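Local coordinates for protein methyltransferase (Streptococcus pyogenes, PDB 2ESR) that is probably an S-adenosylmethionine-dependent methyltransferase with a Rossmann-like fold, its substrate not established, at residues 86-89 with 95-98; 36-41 with 116-121; 20-25 with 162-167; 47-52 with 101-106. All coordinates share one frame; numbering follows the deposited sequence.

Interaction 1: residues 86-89 with 95-98; sequences LKME and DCLT
Met88, a selenomethionine, starts with CG wedged between its own backbone N and carbonyl carbon (chi1 62°), runs out almost straight to SE, and then bends at the last torsion (chi3 -64°), which carries its CE methyl to Cys96. The thiol side chain comes the other way, with SG beside its backbone N (chi1 -59°). Met88 CE and Cys96 SG meet end to end at 3.9 Å. Next to them the leucines meet by single branches: Leu86 CD1 lies 4.3 Å from Leu97 CD2, a looser touch. The backbones stay well apart, the nearest CA atoms being those of Leu86 and Cys96 at 10.5 Å, so side chains alone bridge the gap, Met88 spanning much of it. Leu86 ends strand 83-86 and Glu89 takes the N-cap position of helix 90-96, while Cys96 and Leu97 lie around the C-terminal end of that helix; the contact closes a compact strand-turn-helix unit. Leu86 and Met88 also pack on Val58 and Val60 of strand 56-60. The second subunit packs here too: its Leu97 meets Leu86, its Cys96 meets Met88, and Thr98 OG1 hydrogen-bonds Leu85 O of that subunit. No hydrogen bond or ion pair joins 86-89 to 95-98, which implies that the contact contributes through burial and through dispersion between the Met88 methyl, the Cys96 sulfur and the leucine methyls, within the interface between the two subunits.

Interaction 2: residues 36-41 with 116-121; sequences LDLFAG and VATIEA
Leu38 and Thr118 mark the nearest approach of the two backbones, 9.1 Å between CA atoms, where strand 34-38 passes helix 111-124 and the chain then kinks at Phe39 into positive phi (55°). Thr118 serves both neighbours with its two branches. With Thr118 OG1 beside the backbone N (chi1 -59°), Thr118 CG2 lies anti to N and meets Leu38 CD1 at 3.5 Å, a tight methyl-to-methyl contact in which the two side chains pass alongside each other, heading opposite ways. Thr118 OG1 lies in the plane of the Phe39 ring, off its edge, 4.0 Å from Phe39 CZ. That is a van der Waals touch; the polar need of OG1 is met by Thr114 O one turn back in the helix. Phe39 also leans on Pro108, Pro109 and Ala90, and Ile94 backs Thr118. Just beyond, Gly41 N is hydrogen-bonded to Glu61 OE1, and Asp37 OD2 reaches Ala46 N weakly. A first strand running into a glycine-rich GxGxxA-like turn, with an acidic residue after the second strand, is consistent with the cofactor-binding end of a class I, Rossmann-like methyltransferase.

Interaction 3: residues 20-25 with 162-167; sequences GAIFNM and SKVTVY
Val164 is the chief bump of the strand, and the hollow that receives it lies between Ile22 and Met25, three residues apart on helix 19-26. Its two methyls fork into that hollow. Val164 CG2 rests on Ile22 CG1 at 3.8 Å, the two side chains crossing at about a right angle; the other methyl meets the selenium of Met25, with Val164 CG1 and Met25 SE 3.8 Å apart. Met25, a selenomethionine, returns the favour. Extended as far as SE and then bent (chi3 65°), it lays its terminal methyl in the groove between two valines that share one face of the strand: Met25 CE is 3.9 Å from Val164 CG1 and 4.1 Å from Val166 CG2. The same methyl lies over the backbone as well, with Met25 CE 4.0 Å from Val164 O. Strand 162-169 runs antiparallel between strands 132-139 and 151-159, consistent with the antiparallel strand inserted in class I methyltransferase sheets, and helix 19-26 packs against this half. The short axes are 10.2 Å apart and only 21° from parallel, so the helix follows the strand and can offer Ile22 to Val164 and Met25 onward to Val166. Thr165 points its side chain from the opposite face of the strand, where it meets Leu144. Tyr159 and Glu137, on the two adjacent strands, touch Ile22, and Val135 touches Val164.

Interaction 4: residues 47-52 with 101-106; sequences IEAVSR and FDLVFL
Ala49 gives up the most surface here, about 42 Å², and its single methyl serves two partners on strand 101-106. One is Phe105: the methyl sits in the plane of the ring, off its edge, with Ala49 CB 3.9 Å from Phe105 CE2, so the ring meets the helix with its rim. The other is Leu103, whose CD2 branch lies 3.9 Å from Ala49 CB. Leu103 carries CG anti to its backbone N (chi1 177°), whereas the Phe105 ring swings back beside its own N (chi1 -72°); being two apart, both leave the same face of the strand, and the methyl rests against both where Leu103 CD2 and Phe105 CE2 adjoin. Ala49 and Leu103 have the nearest CA atoms, 8.7 Å apart. On the helix itself Arg52 NE reaches Glu48 OE2 at 2.8 Å, a salt bridge whose hydrogen bond is weak because strongly bent (129°), and Arg52 NH1 is held by Pro28 O. Neither charge takes part in the apolar contact. Around it, Phe23 of helix 19-26 packs on Glu48, Ala49 and Arg52, and Ile26 of the same helix touches Leu103. Met133 and Val135 border Leu103, and Asp37 lies against Phe105. Helix 44-51 thus packs on strand 101-106 beside helix 19-26, with strands 34-38 and 132-139 on either side of that strand.

In the fold
All four contacts are layered on one mixed sheet. Interactions 1 and 2, with centres 11 Å apart, involve helices 90-96 and 111-124 on one face and touch through Leu97 and Leu36. Interactions 3 and 4, 12 Å apart, place helices 19-26 and 44-51 on the other face, joined through Phe23. Neighbouring strands 34-38 and 101-106 tie interaction 2 to interaction 4 by backbone hydrogen bonds of Leu36 with Leu103 and Phe105. Along the chain they nest: 1 inside 4, 4 inside 2, 2 inside 3. The result is an alpha-beta-alpha sandwich, with interaction 1 within the interface between the two subunits, about 16 Å from interaction 3 between nearest atoms.

Interaction 1: residues 86-89 with 95-98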
loop_
_atom_site.group_PDB
_atom_site.type_symbol
_atom_site.label_atom_id
_atom_site.label_comp_id
_atom_site.label_asym_id
_atom_site.label_seq_id
_atom_site.Cartn_x
_atom_site.Cartn_y
_atom_site.Cartn_z
ATOM N N LEU A 86 -2.715 6.012 2.806
ATOM C CA LEU A 86 -1.689 7.034 2.685
ATOM C C LEU A 86 -2.299 8.373 3.057
ATOM O O LEU A 86 -3.349 8.755 2.533
ATOM C CB LEU A 86 -1.157 7.094 1.253
ATOM C CG LEU A 86 -0.427 5.852 0.735
ATOM C CD1 LEU A 86 -0.073 6.043 -0.729
ATOM C CD2 LEU A 86 0.826 5.614 1.559
ATOM N N LYS A 87 -1.643 9.076 3.973
ATOM C CA LYS A 87 -2.099 10.386 4.409
ATOM C C LYS A 87 -1.293 11.400 3.613
ATOM O O LYS A 87 -0.214 11.825 4.032
ATOM C CB LYS A 87 -1.855 10.564 5.909
ATOM C CG LYS A 87 -2.425 11.854 6.477
ATOM C CD LYS A 87 -2.652 11.756 7.985
ATOM C CE LYS A 87 -1.374 11.413 8.738
ATOM N NZ LYS A 87 -1.625 11.250 10.203
HETATM N N MSE A 88 -1.807 11.769 2.447
HETATM C CA MSE A 88 -1.108 12.719 1.597
HETATM C C MSE A 88 -2.023 13.278 0.514
HETATM O O MSE A 88 -3.156 12.820 0.345
HETATM C CB MSE A 88 0.127 12.046 0.970
HETATM C CG MSE A 88 -0.165 10.861 0.060
HETATM SE SE MSE A 88 1.402 9.739 -0.305
HETATM C CE MSE A 88 2.478 11.035 -1.261
ATOM N N GLU A 89 -1.537 14.288 -0.199
ATOM C CA GLU A 89 -2.300 14.905 -1.276
ATOM C C GLU A 89 -2.377 13.916 -2.434
ATOM O O GLU A 89 -1.410 13.213 -2.719
ATOM C CB GLU A 89 -1.610 16.186 -1.756
ATOM C CG GLU A 89 -1.357 17.230 -0.674
ATOM C CD GLU A 89 -2.631 17.783 -0.070
ATOM O OE1 GLU A 89 -2.539 18.740 0.728
ATOM O OE2 GLU A 89 -3.721 17.261 -0.385
ATOM N N ASP A 95 2.406 10.471 -7.763
ATOM C CA ASP A 95 3.822 10.446 -8.123
ATOM C C ASP A 95 4.609 9.353 -7.401
ATOM O O ASP A 95 5.724 9.017 -7.801
ATOM C CB ASP A 95 4.463 11.807 -7.832
ATOM C CG ASP A 95 4.013 12.881 -8.803
ATOM O OD1 ASP A 95 4.214 12.692 -10.021
ATOM O OD2 ASP A 95 3.463 13.911 -8.352
ATOM N N CYS A 96 4.028 8.792 -6.347
ATOM C CA CYS A 96 4.704 7.759 -5.573
ATOM C C CYS A 96 4.178 6.347 -5.830
ATOM O O CYS A 96 4.815 5.365 -5.450
ATOM C CB CYS A 96 4.597 8.086 -4.084
ATOM S SG CYS A 96 5.314 9.689 -3.648
ATOM N N LEU A 97 3.020 6.252 -6.477
ATOM C CA LEU A 97 2.415 4.954 -6.786
ATOM C C LEU A 97 3.170 4.256 -7.912
ATOM O O LEU A 97 3.765 4.913 -8.763
ATOM C CB LEU A 97 0.955 5.148 -7.194
ATOM C CG LEU A 97 0.070 5.843 -6.162
ATOM C CD1 LEU A 97 -1.315 6.094 -6.756
ATOM C CD2 LEU A 97 -0.022 4.984 -4.916
ATOM N N THR A 98 3.133 2.926 -7.943
ATOM C CA THR A 98 3.861 2.211 -8.989
ATOM C C THR A 98 3.127 1.104 -9.731
ATOM O O THR A 98 3.382 0.880 -10.913
ATOM C CB THR A 98 5.134 1.570 -8.432
ATOM O OG1 THR A 98 4.770 0.506 -7.546
ATOM C CG2 THR A 98 5.962 2.596 -7.682
#

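Interaction 2: residues 36-41 with 116-121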
loop_
_atom_site.group_PDB
_atom_site.type_symbol
_atom_site.label_atom_id
_atom_site.label_comp_id
_atom_site.label_asym_id
_atom_site.label_seq_id
_atom_site.Cartn_x
_atom_site.Cartn_y
_atom_site.Cartn_z
ATOM N N LEU A 36 -7.616 1.580 -6.235
ATOM C CA LEU A 36 -7.028 2.850 -5.818
ATOM C C LEU A 36 -8.206 3.753 -5.470
ATOM O O LEU A 36 -9.073 3.994 -6.308
ATOM C CB LEU A 36 -6.202 3.494 -6.937
ATOM C CG LEU A 36 -5.700 4.917 -6.629
ATOM C CD1 LEU A 36 -4.804 4.906 -5.399
ATOM C CD2 LEU A 36 -4.936 5.461 -7.820
ATOM N N ASP A 37 -8.247 4.231 -4.232
ATOM C CA ASP A 37 -9.326 5.104 -3.791
ATOM C C ASP A 37 -8.703 6.442 -3.412
ATOM O O ASP A 37 -8.170 6.599 -2.311
ATOM C CB ASP A 37 -10.036 4.493 -2.580
ATOM C CG ASP A 37 -11.388 5.130 -2.303
ATOM O OD1 ASP A 37 -11.617 6.277 -2.742
ATOM O OD2 ASP A 37 -12.221 4.478 -1.632
ATOM N N LEU A 38 -8.761 7.394 -4.336
ATOM C CA LEU A 38 -8.213 8.720 -4.111
ATOM C C LEU A 38 -9.325 9.565 -3.493
ATOM O O LEU A 38 -10.497 9.396 -3.831
ATOM C CB LEU A 38 -7.743 9.321 -5.440
ATOM C CG LEU A 38 -6.605 8.554 -6.123
ATOM C CD1 LEU A 38 -6.280 9.199 -7.468
ATOM C CD2 LEU A 38 -5.375 8.559 -5.223
ATOM N N PHE A 39 -8.954 10.475 -2.600
ATOM C CA PHE A 39 -9.930 11.310 -1.903
ATOM C C PHE A 39 -10.890 10.299 -1.276
ATOM O O PHE A 39 -12.108 10.428 -1.375
ATOM C CB PHE A 39 -10.682 12.215 -2.888
ATOM C CG PHE A 39 -9.793 12.885 -3.908
ATOM C CD1 PHE A 39 -9.604 12.314 -5.166
ATOM C CD2 PHE A 39 -9.141 14.078 -3.608
ATOM C CE1 PHE A 39 -8.776 12.923 -6.110
ATOM C CE2 PHE A 39 -8.311 14.695 -4.547
ATOM C CZ PHE A 39 -8.130 14.115 -5.800
ATOM N N ALA A 40 -10.310 9.297 -0.622
ATOM C CA ALA A 40 -11.043 8.184 -0.022
ATOM C C ALA A 40 -12.189 8.445 0.952
ATOM O O ALA A 40 -13.100 7.620 1.057
ATOM C CB ALA A 40 -10.053 7.220 0.611
ATOM N N GLY A 41 -12.151 9.562 1.669
ATOM C CA GLY A 41 -13.217 9.851 2.616
ATOM C C GLY A 41 -13.265 8.824 3.733
ATOM O O GLY A 41 -12.314 8.705 4.503
ATOM N N VAL A 116 -10.819 15.427 -14.066
ATOM C CA VAL A 116 -10.069 15.489 -15.318
ATOM C C VAL A 116 -8.555 15.511 -15.060
ATOM O O VAL A 116 -7.798 14.735 -15.650
ATOM C CB VAL A 116 -10.481 16.734 -16.139
ATOM C CG1 VAL A 116 -9.595 16.868 -17.373
ATOM C CG2 VAL A 116 -11.938 16.609 -16.560
ATOM N N ALA A 117 -8.111 16.386 -14.167
ATOM C CA ALA A 117 -6.688 16.482 -13.874
ATOM C C ALA A 117 -6.142 15.169 -13.319
ATOM O O ALA A 117 -5.043 14.751 -13.675
ATOM C CB ALA A 117 -6.438 17.610 -12.877
ATOM N N THR A 118 -6.911 14.520 -12.451
ATOM C CA THR A 118 -6.447 13.275 -11.845
ATOM C C THR A 118 -6.348 12.130 -12.846
ATOM O O THR A 118 -5.372 11.388 -12.839
ATOM C CB THR A 118 -7.346 12.873 -10.657
ATOM O OG1 THR A 118 -7.318 13.925 -9.680
ATOM C CG2 THR A 118 -6.845 11.585 -10.007
ATOM N N ILE A 119 -7.352 11.982 -13.708
ATOM C CA ILE A 119 -7.315 10.909 -14.700
ATOM C C ILE A 119 -6.173 11.161 -15.683
ATOM O O ILE A 119 -5.482 10.228 -16.104
ATOM C CB ILE A 119 -8.670 10.788 -15.429
ATOM C CG1 ILE A 119 -9.732 10.329 -14.422
ATOM C CG2 ILE A 119 -8.564 9.800 -16.585
ATOM C CD1 ILE A 119 -11.128 10.213 -14.979
ATOM N N GLU A 120 -5.961 12.423 -16.046
ATOM C CA GLU A 120 -4.858 12.749 -16.944
ATOM C C GLU A 120 -3.535 12.371 -16.280
ATOM O O GLU A 120 -2.645 11.813 -16.926
ATOM C CB GLU A 120 -4.854 14.241 -17.271
ATOM C CG GLU A 120 -5.965 14.679 -18.203
ATOM C CD GLU A 120 -5.695 14.315 -19.655
ATOM O OE1 GLU A 120 -6.570 14.586 -20.509
ATOM O OE2 GLU A 120 -4.611 13.767 -19.946
ATOM N N ALA A 121 -3.412 12.660 -14.985
ATOM C CA ALA A 121 -2.187 12.348 -14.261
ATOM C C ALA A 121 -1.974 10.846 -14.143
ATOM O O ALA A 121 -0.856 10.357 -14.331
ATOM C CB ALA A 121 -2.207 12.985 -12.876
#

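Interaction 3: residues 20-25 with 162-167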
loop_
_atom_site.group_PDB
_atom_site.type_symbol
_atom_site.label_atom_id
_atom_site.label_comp_id
_atom_site.label_asym_id
_atom_site.label_seq_id
_atom_site.Cartn_x
_atom_site.Cartn_y
_atom_site.Cartn_z
ATOM N N GLY A 20 -24.777 -0.587 -3.249
ATOM C CA GLY A 20 -25.367 -1.687 -3.987
ATOM C C GLY A 20 -25.567 -1.314 -5.445
ATOM O O GLY A 20 -25.264 -2.098 -6.345
ATOM N N ALA A 21 -26.072 -0.107 -5.676
ATOM C CA ALA A 21 -26.320 0.384 -7.028
ATOM C C ALA A 21 -25.008 0.532 -7.792
ATOM O O ALA A 21 -24.879 0.071 -8.924
ATOM C CB ALA A 21 -27.035 1.720 -6.968
ATOM N N ILE A 22 -24.036 1.186 -7.166
ATOM C CA ILE A 22 -22.742 1.385 -7.795
ATOM C C ILE A 22 -22.117 0.054 -8.203
ATOM O O ILE A 22 -21.697 -0.125 -9.344
ATOM C CB ILE A 22 -21.775 2.117 -6.843
ATOM C CG1 ILE A 22 -22.274 3.546 -6.607
ATOM C CG2 ILE A 22 -20.362 2.102 -7.417
ATOM C CD1 ILE A 22 -21.428 4.348 -5.629
ATOM N N PHE A 23 -22.066 -0.890 -7.274
ATOM C CA PHE A 23 -21.443 -2.159 -7.591
ATOM C C PHE A 23 -22.205 -3.028 -8.568
ATOM O O PHE A 23 -21.627 -3.933 -9.164
ATOM C CB PHE A 23 -21.098 -2.900 -6.300
ATOM C CG PHE A 23 -19.876 -2.346 -5.629
ATOM C CD1 PHE A 23 -18.607 -2.650 -6.122
ATOM C CD2 PHE A 23 -19.988 -1.450 -4.571
ATOM C CE1 PHE A 23 -17.470 -2.069 -5.579
ATOM C CE2 PHE A 23 -18.853 -0.858 -4.017
ATOM C CZ PHE A 23 -17.588 -1.171 -4.526
ATOM N N ASN A 24 -23.492 -2.749 -8.752
ATOM C CA ASN A 24 -24.270 -3.508 -9.723
ATOM C C ASN A 24 -23.893 -2.982 -11.101
ATOM O O ASN A 24 -24.096 -3.646 -12.117
ATOM C CB ASN A 24 -25.775 -3.334 -9.490
ATOM C CG ASN A 24 -26.281 -4.165 -8.334
ATOM O OD1 ASN A 24 -25.812 -5.284 -8.115
ATOM N ND2 ASN A 24 -27.251 -3.635 -7.595
HETATM N N MSE A 25 -23.328 -1.782 -11.121
HETATM C CA MSE A 25 -22.903 -1.155 -12.367
HETATM C C MSE A 25 -21.562 -1.696 -12.836
HETATM O O MSE A 25 -21.366 -1.959 -14.024
HETATM C CB MSE A 25 -22.746 0.353 -12.183
HETATM C CG MSE A 25 -24.011 1.138 -11.972
HETATM SE SE MSE A 25 -23.549 3.003 -11.718
HETATM C CE MSE A 25 -22.814 3.379 -13.466
ATOM N N SER A 162 -27.070 11.982 -6.705
ATOM C CA SER A 162 -25.716 11.708 -7.155
ATOM C C SER A 162 -25.669 11.117 -8.551
ATOM O O SER A 162 -26.674 10.665 -9.102
ATOM C CB SER A 162 -25.025 10.752 -6.184
ATOM O OG SER A 162 -25.614 9.468 -6.243
ATOM N N LYS A 163 -24.478 11.128 -9.123
ATOM C CA LYS A 163 -24.281 10.571 -10.442
ATOM C C LYS A 163 -22.976 9.805 -10.424
ATOM O O LYS A 163 -21.980 10.274 -9.860
ATOM C CB LYS A 163 -24.218 11.677 -11.500
ATOM C CG LYS A 163 -24.024 11.127 -12.906
ATOM C CD LYS A 163 -24.212 12.188 -13.980
ATOM C CE LYS A 163 -23.092 13.200 -13.984
ATOM N NZ LYS A 163 -23.268 14.149 -15.126
ATOM N N VAL A 164 -22.996 8.614 -11.014
ATOM C CA VAL A 164 -21.806 7.788 -11.099
ATOM C C VAL A 164 -21.428 7.691 -12.566
ATOM O O VAL A 164 -22.253 7.349 -13.414
ATOM C CB VAL A 164 -22.039 6.363 -10.549
ATOM C CG1 VAL A 164 -20.817 5.495 -10.832
ATOM C CG2 VAL A 164 -22.295 6.419 -9.048
ATOM N N THR A 165 -20.181 8.022 -12.858
ATOM C CA THR A 165 -19.669 7.974 -14.217
ATOM C C THR A 165 -18.471 7.034 -14.198
ATOM O O THR A 165 -17.582 7.168 -13.359
ATOM C CB THR A 165 -19.197 9.365 -14.678
ATOM O OG1 THR A 165 -20.281 10.300 -14.573
ATOM C CG2 THR A 165 -18.719 9.319 -16.127
ATOM N N VAL A 166 -18.447 6.081 -15.117
ATOM C CA VAL A 166 -17.341 5.141 -15.169
ATOM C C VAL A 166 -16.584 5.315 -16.473
ATOM O O VAL A 166 -17.178 5.252 -17.547
ATOM C CB VAL A 166 -17.837 3.690 -15.108
ATOM C CG1 VAL A 166 -16.637 2.731 -15.087
ATOM C CG2 VAL A 166 -18.730 3.491 -13.886
ATOM N N TYR A 167 -15.279 5.549 -16.373
ATOM C CA TYR A 167 -14.435 5.703 -17.551
ATOM C C TYR A 167 -13.645 4.425 -17.743
ATOM O O TYR A 167 -13.264 3.773 -16.770
ATOM C CB TYR A 167 -13.440 6.856 -17.389
ATOM C CG TYR A 167 -14.047 8.234 -17.494
ATOM C CD1 TYR A 167 -14.574 8.874 -16.375
ATOM C CD2 TYR A 167 -14.086 8.904 -18.718
ATOM C CE1 TYR A 167 -15.124 10.152 -16.472
ATOM C CE2 TYR A 167 -14.635 10.182 -18.825
ATOM C CZ TYR A 167 -15.149 10.798 -17.699
ATOM O OH TYR A 167 -15.674 12.070 -17.802
#

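Interaction 4: residues 47-52 with 101-106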
loop_
_atom_site.group_PDB
_atom_site.type_symbol
_atom_site.label_atom_id
_atom_site.label_comp_id
_atom_site.label_asym_id
_atom_site.label_seq_id
_atom_site.Cartn_x
_atom_site.Cartn_y
_atom_site.Cartn_z
ATOM N N ILE A 47 -13.437 -0.471 0.542
ATOM C CA ILE A 47 -13.727 -1.590 1.427
ATOM C C ILE A 47 -14.763 -2.531 0.813
ATOM O O ILE A 47 -14.594 -3.747 0.830
ATOM C CB ILE A 47 -14.222 -1.081 2.795
ATOM C CG1 ILE A 47 -13.116 -0.248 3.451
ATOM C CG2 ILE A 47 -14.624 -2.253 3.686
ATOM C CD1 ILE A 47 -13.521 0.422 4.738
ATOM N N GLU A 48 -15.823 -1.968 0.250
ATOM C CA GLU A 48 -16.858 -2.794 -0.360
ATOM C C GLU A 48 -16.302 -3.528 -1.577
ATOM O O GLU A 48 -16.625 -4.692 -1.804
ATOM C CB GLU A 48 -18.057 -1.933 -0.757
ATOM C CG GLU A 48 -19.242 -2.698 -1.329
ATOM C CD GLU A 48 -19.805 -3.734 -0.371
ATOM O OE1 GLU A 48 -19.869 -3.457 0.847
ATOM O OE2 GLU A 48 -20.202 -4.823 -0.839
ATOM N N ALA A 49 -15.439 -2.864 -2.343
ATOM C CA ALA A 49 -14.857 -3.480 -3.532
ATOM C C ALA A 49 -14.017 -4.693 -3.152
ATOM O O ALA A 49 -14.033 -5.709 -3.839
ATOM C CB ALA A 49 -13.999 -2.468 -4.294
ATOM N N VAL A 50 -13.263 -4.580 -2.067
ATOM C CA VAL A 50 -12.448 -5.705 -1.625
ATOM C C VAL A 50 -13.376 -6.808 -1.118
ATOM O O VAL A 50 -13.145 -7.997 -1.360
ATOM C CB VAL A 50 -11.461 -5.278 -0.511
ATOM C CG1 VAL A 50 -10.790 -6.501 0.096
ATOM C CG2 VAL A 50 -10.400 -4.349 -1.094
ATOM N N SER A 51 -14.441 -6.411 -0.431
ATOM C CA SER A 51 -15.401 -7.379 0.092
ATOM C C SER A 51 -16.024 -8.173 -1.053
ATOM O O SER A 51 -16.372 -9.348 -0.896
ATOM C CB SER A 51 -16.505 -6.664 0.877
ATOM O OG SER A 51 -17.412 -7.598 1.441
ATOM N N ARG A 52 -16.150 -7.528 -2.208
ATOM C CA ARG A 52 -16.748 -8.158 -3.378
ATOM C C ARG A 52 -15.777 -8.915 -4.273
ATOM O O ARG A 52 -16.179 -9.452 -5.306
ATOM C CB ARG A 52 -17.508 -7.110 -4.197
ATOM C CG ARG A 52 -18.786 -6.627 -3.520
ATOM C CD ARG A 52 -19.423 -5.443 -4.243
ATOM N NE ARG A 52 -20.660 -5.010 -3.591
ATOM C CZ ARG A 52 -21.881 -5.386 -3.970
ATOM N NH1 ARG A 52 -22.039 -6.203 -5.003
ATOM N NH2 ARG A 52 -22.947 -4.943 -3.314
ATOM N N PHE A 101 -3.401 -0.241 -11.558
ATOM C CA PHE A 101 -4.623 -0.375 -10.777
ATOM C C PHE A 101 -5.771 -0.772 -11.681
ATOM O O PHE A 101 -5.908 -0.253 -12.781
ATOM C CB PHE A 101 -4.920 0.937 -10.063
ATOM C CG PHE A 101 -3.963 1.223 -8.945
ATOM C CD1 PHE A 101 -4.134 0.614 -7.709
ATOM C CD2 PHE A 101 -2.859 2.043 -9.144
ATOM C CE1 PHE A 101 -3.213 0.811 -6.681
ATOM C CE2 PHE A 101 -1.931 2.247 -8.119
ATOM C CZ PHE A 101 -2.110 1.629 -6.889
ATOM N N ASP A 102 -6.588 -1.703 -11.204
ATOM C CA ASP A 102 -7.712 -2.218 -11.977
ATOM C C ASP A 102 -9.018 -1.475 -11.743
ATOM O O ASP A 102 -9.900 -1.457 -12.610
ATOM C CB ASP A 102 -7.899 -3.698 -11.653
ATOM C CG ASP A 102 -6.610 -4.486 -11.788
ATOM O OD1 ASP A 102 -5.968 -4.782 -10.755
ATOM O OD2 ASP A 102 -6.229 -4.793 -12.930
ATOM N N LEU A 103 -9.140 -0.858 -10.575
ATOM C CA LEU A 103 -10.349 -0.128 -10.227
ATOM C C LEU A 103 -9.947 1.119 -9.447
ATOM O O LEU A 103 -9.247 1.038 -8.443
ATOM C CB LEU A 103 -11.261 -1.021 -9.376
ATOM C CG LEU A 103 -12.572 -0.452 -8.810
ATOM C CD1 LEU A 103 -13.459 0.089 -9.941
ATOM C CD2 LEU A 103 -13.303 -1.561 -8.046
ATOM N N VAL A 104 -10.386 2.274 -9.923
ATOM C CA VAL A 104 -10.051 3.527 -9.277
ATOM C C VAL A 104 -11.328 4.266 -8.908
ATOM O O VAL A 104 -12.228 4.397 -9.730
ATOM C CB VAL A 104 -9.205 4.413 -10.230
ATOM C CG1 VAL A 104 -8.859 5.734 -9.558
ATOM C CG2 VAL A 104 -7.929 3.673 -10.630
ATOM N N PHE A 105 -11.408 4.722 -7.666
ATOM C CA PHE A 105 -12.566 5.480 -7.214
ATOM C C PHE A 105 -12.151 6.930 -7.034
ATOM O O PHE A 105 -11.146 7.213 -6.376
ATOM C CB PHE A 105 -13.096 4.925 -5.891
ATOM C CG PHE A 105 -13.786 3.596 -6.026
ATOM C CD1 PHE A 105 -14.977 3.491 -6.727
ATOM C CD2 PHE A 105 -13.226 2.446 -5.480
ATOM C CE1 PHE A 105 -15.605 2.250 -6.890
ATOM C CE2 PHE A 105 -13.845 1.200 -5.635
ATOM C CZ PHE A 105 -15.037 1.103 -6.343
ATOM N N LEU A 106 -12.927 7.844 -7.618
ATOM C CA LEU A 106 -12.632 9.273 -7.531
ATOM C C LEU A 106 -13.869 10.068 -7.139
ATOM O O LEU A 106 -14.876 10.055 -7.845
ATOM C CB LEU A 106 -12.134 9.816 -8.876
ATOM C CG LEU A 106 -10.919 9.203 -9.569
ATOM C CD1 LEU A 106 -10.642 9.996 -10.848
ATOM C CD2 LEU A 106 -9.695 9.237 -8.652
#